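Local structure of putative ribose 5-phosphate isomerase (Leishmania infantum, 6FXW) at residues M4-A9 and A65-L70; Q55-I60 and A108-I113. The protein probably interconverts ribose 5-phosphate and ribulose 5-phosphate in the pentose phosphate pathway, as a type B enzyme of the LacAB/RpiB family. All coordinates share one frame; numbering follows the deposited sequence. Where two conformers were deposited one is given.

Overall arrangement
Strand 67-72 ties the two contacts together. In interaction 1 it takes strand 6-12 as its neighbour, and in interaction 2 the next strand over, 110-114, is covered by helix 49-61, the helix that leads into 67-72. Gly68 O and Leu70 N probably hydrogen-bond to Leu111 N and O, and Leu70 CD2 packs on Val56 CG2. The centres lie about 8 Å apart. Both contacts are largely buried, although interaction 1 reaches the surface at Asp66 and interaction 2 is partly open at Ile60 and His109. Their chemistry differs with place: backbone hydrogen bonds, with one carboxylate bond at the edge, join 4-9 to 65-70, whereas apolar side chains join 55-60 to 108-113 across one face of the sheet.

Interaction 1 (M4-A9 and A65-L70); sequences MPKRVA and ADTGIL
Asp66 meets Arg7 twice, once through its carboxylate and once through its own amide. Asp66 OD2 takes the Arg7 N-H at 2.9 Å in a fairly straight bond (166° at the hydrogen), on the anti side of the carboxylate and 18° out of its plane. Asp66 CG lies beside its own backbone N and anti to the carbonyl carbon (chi1 -67°), which turns the carboxylate to the amide of Arg7. In return Arg7 O accepts from two successive amides: Asp66 N at 2.8 Å, tilted from the carbonyl plane, and Thr67 N at 3.2 Å, nearly along the C=O axis but more bent at its hydrogen. The guanidinium group of Arg7 stands almost perpendicular to the Asp66 carboxylate and makes no salt bridge with it; its NE bonds to Glu64 O instead.

Farther along, the bonding becomes regular. Ala9 N gives its hydrogen to Thr67 O at 3.0 Å, and Ile69 N reaches Ala9 O at 2.8 Å. Val8 points its own polar backbone groups the other way, to Lys35 and Met37 of strand 33-38.

On the face of Val8 and Thr67, in the Thr67 conformer given, the two side chains lie side by side, with Val8 CG2 3.7 Å from Thr67 CG2. Thr67 CG2 also touches Lys6 CB, while Thr67 OG1 bonds to His109 O. Val8 CG1 extends the apolar row to Ile69 CD1, under helix 120-131. On the other face Ala9 CB packs against Ala65 CB, 3.8 Å away, and helix 49-61 covers Ala9 through Val56.

These are neighbouring parallel strands inside a five-stranded sheet of order 2-1-3-5-4, 67-72 at its centre, with helices on both faces: the Rossmann-like alpha/beta/alpha sandwich of the RpiB family.

Interaction 2 (Q55-I60 and A108-I113); sequences QVCEAI and AHILCI. With SO4 (sulfate ion), chain C.
Ile110 CG1 lies anti to the carbonyl carbon (chi1 -62°) and the chain then runs extended, which carries CD1 from the strand up to helix 49-61. Ile60 uses similar torsions from the helix side, and the two isoleucines cross at a slant, with Ile60 CD1 3.5 Å from Ile110 CG1. Ile110 CD1 fits among three helix side chains: Cys57 SG is 3.7 Å from it, Ile60 CD1 3.8 Å, and Val56 CG1 a looser 4.1 Å. Helix 55-60 and strand 110-113 run almost antiparallel, at 165°, their axes 10.9 Å apart, and these side chains bridge the gap. Leu70 of the adjoining strand touches both Val56 and Ile110 and continues the apolar layer.

At the end of the patch Ile60 CD1 also comes near His109 O. The imidazole is held at both nitrogens: ND1 accepts from Arg89 N, and NE2 donates to sulfate O2 at 2.8 Å. This second bond is nearly straight, 169° at the hydrogen, and lies in the ring plane. Arg89 NH1 grips the same sulfate, which probably came from the crystallisation liquor. The chemistry therefore changes within one residue step: at Ile110 the contact is pure apolar packing, while at His109 the bond to Arg89 N uses the lone pair of ND1 and leaves NE2 as the donor to the anion.

Interaction 1 (M4-A9 and A65-L70)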
# COMPACT_ATOMS: atom_id res chain seq x y z
N MET A 4 19.19 -5.32 -21.39
CA MET A 4 20.35 -4.39 -21.54
C MET A 4 20.08 -3.30 -20.51
O MET A 4 18.94 -2.82 -20.39
CB MET A 4 20.45 -3.83 -23.00
CG MET A 4 20.57 -5.01 -23.96
SD MET A 4 20.72 -4.73 -25.72
CE MET A 4 20.51 -6.37 -26.52
N PRO A 5 21.09 -2.94 -19.71
CA PRO A 5 20.94 -1.73 -18.89
C PRO A 5 20.46 -0.52 -19.67
O PRO A 5 20.63 -0.42 -20.88
CB PRO A 5 22.35 -1.46 -18.44
CG PRO A 5 23.06 -2.81 -18.51
CD PRO A 5 22.51 -3.41 -19.72
N LYS A 6 19.82 0.38 -18.93
CA LYS A 6 19.10 1.52 -19.47
C LYS A 6 19.68 2.84 -19.04
O LYS A 6 20.28 2.96 -17.96
CB LYS A 6 17.68 1.52 -18.81
CG LYS A 6 16.75 0.32 -19.01
CD LYS A 6 16.45 0.13 -20.48
CE LYS A 6 15.01 -0.29 -20.77
NZ LYS A 6 14.43 -1.21 -19.73
N ARG A 7 19.48 3.85 -19.88
CA ARG A 7 19.83 5.24 -19.58
C ARG A 7 18.61 5.89 -18.93
O ARG A 7 17.57 5.90 -19.57
CB ARG A 7 20.21 6.05 -20.78
CG ARG A 7 21.58 5.63 -21.27
CD ARG A 7 21.93 6.38 -22.57
NE ARG A 7 21.94 7.82 -22.49
CZ ARG A 7 23.02 8.54 -22.07
NH1 ARG A 7 24.15 7.96 -21.67
NH2 ARG A 7 23.01 9.86 -22.08
N VAL A 8 18.77 6.33 -17.69
CA VAL A 8 17.62 6.75 -16.84
C VAL A 8 17.70 8.25 -16.61
O VAL A 8 18.71 8.79 -16.09
CB VAL A 8 17.64 5.98 -15.51
CG1 VAL A 8 16.48 6.52 -14.64
CG2 VAL A 8 17.60 4.47 -15.73
N ALA A 9 16.63 8.96 -16.90
CA ALA A 9 16.44 10.33 -16.50
C ALA A 9 15.54 10.38 -15.25
O ALA A 9 14.42 9.89 -15.29
CB ALA A 9 15.80 11.13 -17.63
N ALA A 65 17.61 9.65 -23.05
CA ALA A 65 17.40 8.63 -22.05
C ALA A 65 16.44 7.61 -22.64
O ALA A 65 15.70 7.96 -23.56
CB ALA A 65 16.79 9.21 -20.77
N ASP A 66 16.47 6.37 -22.08
CA ASP A 66 15.62 5.32 -22.48
C ASP A 66 14.40 5.24 -21.62
O ASP A 66 13.32 4.70 -22.08
CB ASP A 66 16.38 3.97 -22.24
CG ASP A 66 17.56 3.83 -23.16
OD1 ASP A 66 17.43 4.07 -24.40
OD2 ASP A 66 18.59 3.56 -22.62
N THR A 67 14.53 5.68 -20.39
CA THR A 67 13.46 5.45 -19.38
C THR A 67 13.53 6.58 -18.41
O THR A 67 14.57 7.28 -18.29
CB THR A 67 13.52 4.03 -18.75
OG1 THR A 67 12.53 3.90 -17.70
CG2 THR A 67 14.80 3.76 -18.12
N GLY A 68 12.45 6.88 -17.71
CA GLY A 68 12.44 7.94 -16.79
C GLY A 68 11.88 7.55 -15.44
O GLY A 68 11.10 6.56 -15.35
N ILE A 69 12.27 8.27 -14.41
CA ILE A 69 11.66 8.16 -13.08
C ILE A 69 11.26 9.55 -12.68
O ILE A 69 12.12 10.43 -12.68
CB ILE A 69 12.65 7.53 -12.11
CG1 ILE A 69 13.06 6.12 -12.59
CG2 ILE A 69 12.02 7.45 -10.75
CD1 ILE A 69 14.15 5.47 -11.73
N LEU A 70 10.02 9.78 -12.25
CA LEU A 70 9.53 11.05 -11.83
C LEU A 70 9.00 10.93 -10.39
O LEU A 70 8.27 10.00 -10.09
CB LEU A 70 8.44 11.56 -12.74
CG LEU A 70 8.90 12.00 -14.12
CD1 LEU A 70 7.71 12.33 -15.00
CD2 LEU A 70 9.79 13.21 -13.98

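Interaction 2 (Q55-I60 and A108-I113)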
# COMPACT_ATOMS: atom_id res chain seq x y z
N GLN A 55 10.89 17.99 -18.61
CA GLN A 55 12.30 17.71 -18.83
C GLN A 55 12.61 16.27 -19.09
O GLN A 55 13.32 15.89 -20.04
CB GLN A 55 13.25 18.25 -17.73
CG GLN A 55 13.34 19.73 -17.58
CD GLN A 55 14.47 20.16 -16.68
OE1 GLN A 55 14.21 20.89 -15.70
NE2 GLN A 55 15.75 19.76 -16.97
N VAL A 56 12.05 15.40 -18.27
CA VAL A 56 12.32 13.96 -18.38
C VAL A 56 11.66 13.41 -19.69
O VAL A 56 12.23 12.60 -20.45
CB VAL A 56 11.77 13.21 -17.14
CG1 VAL A 56 11.81 11.73 -17.33
CG2 VAL A 56 12.66 13.51 -15.95
N CYS A 57 10.41 13.82 -19.96
CA CYS A 57 9.69 13.39 -21.17
C CYS A 57 10.50 13.76 -22.42
O CYS A 57 10.68 12.99 -23.33
CB CYS A 57 8.28 13.99 -21.26
SG CYS A 57 7.19 13.23 -20.03
N GLU A 58 11.00 15.02 -22.39
CA GLU A 58 11.71 15.48 -23.58
C GLU A 58 13.02 14.74 -23.69
O GLU A 58 13.42 14.38 -24.84
CB GLU A 58 11.97 16.99 -23.52
CG GLU A 58 10.84 17.76 -24.17
CD GLU A 58 10.60 17.48 -25.68
OE1 GLU A 58 9.44 17.69 -26.12
OE2 GLU A 58 11.56 17.07 -26.42
N ALA A 59 13.73 14.41 -22.61
CA ALA A 59 14.94 13.56 -22.68
C ALA A 59 14.68 12.25 -23.35
O ALA A 59 15.50 11.77 -24.14
CB ALA A 59 15.56 13.36 -21.31
N ILE A 60 13.59 11.60 -22.99
CA ILE A 60 13.24 10.35 -23.61
C ILE A 60 12.90 10.52 -25.10
O ILE A 60 13.40 9.77 -25.95
CB ILE A 60 12.08 9.68 -22.86
CG1 ILE A 60 12.55 9.29 -21.46
CG2 ILE A 60 11.54 8.50 -23.58
CD1 ILE A 60 11.45 8.96 -20.48
N ALA A 108 5.49 0.82 -19.87
CA ALA A 108 5.62 2.23 -19.54
C ALA A 108 7.05 2.74 -19.71
O ALA A 108 8.03 2.00 -19.42
CB ALA A 108 5.24 2.52 -18.08
N HIS A 109 7.17 3.92 -20.24
CA HIS A 109 8.46 4.61 -20.32
C HIS A 109 8.93 5.22 -19.06
O HIS A 109 10.15 5.35 -18.85
CB HIS A 109 8.41 5.77 -21.34
CG HIS A 109 7.93 5.39 -22.69
ND1 HIS A 109 6.57 5.42 -23.00
CD2 HIS A 109 8.57 4.94 -23.83
CE1 HIS A 109 6.41 5.01 -24.27
NE2 HIS A 109 7.60 4.71 -24.80
N ILE A 110 7.98 5.64 -18.22
CA ILE A 110 8.28 6.47 -17.01
C ILE A 110 7.61 5.85 -15.81
O ILE A 110 6.42 5.48 -15.89
CB ILE A 110 7.87 7.94 -17.20
CG1 ILE A 110 8.67 8.60 -18.38
CG2 ILE A 110 8.09 8.72 -15.88
CD1 ILE A 110 8.35 10.02 -18.61
N LEU A 111 8.37 5.72 -14.76
CA LEU A 111 7.93 5.30 -13.45
C LEU A 111 7.63 6.59 -12.68
O LEU A 111 8.53 7.44 -12.52
CB LEU A 111 9.01 4.55 -12.79
CG LEU A 111 8.93 4.32 -11.27
CD1 LEU A 111 7.66 3.47 -10.92
CD2 LEU A 111 10.22 3.70 -10.79
N CYS A 112 6.43 6.71 -12.07
CA CYS A 112 6.07 7.83 -11.22
C CYS A 112 5.87 7.33 -9.79
O CYS A 112 5.19 6.35 -9.59
CB CYS A 112 4.82 8.47 -11.72
SG CYS A 112 4.98 9.18 -13.37
N ILE A 113 6.57 7.93 -8.87
CA ILE A 113 6.52 7.53 -7.45
C ILE A 113 6.30 8.76 -6.54
O ILE A 113 6.67 9.94 -6.87
CB ILE A 113 7.75 6.79 -7.01
CG1 ILE A 113 8.99 7.59 -7.33
CG2 ILE A 113 7.78 5.45 -7.72
CD1 ILE A 113 10.29 6.89 -6.79
S SO4 C . 6.77 2.90 -27.80
O1 SO4 C . 6.98 1.75 -26.86
O2 SO4 C . 7.81 3.97 -27.48
O3 SO4 C . 6.97 2.37 -29.20
O4 SO4 C . 5.39 3.47 -27.82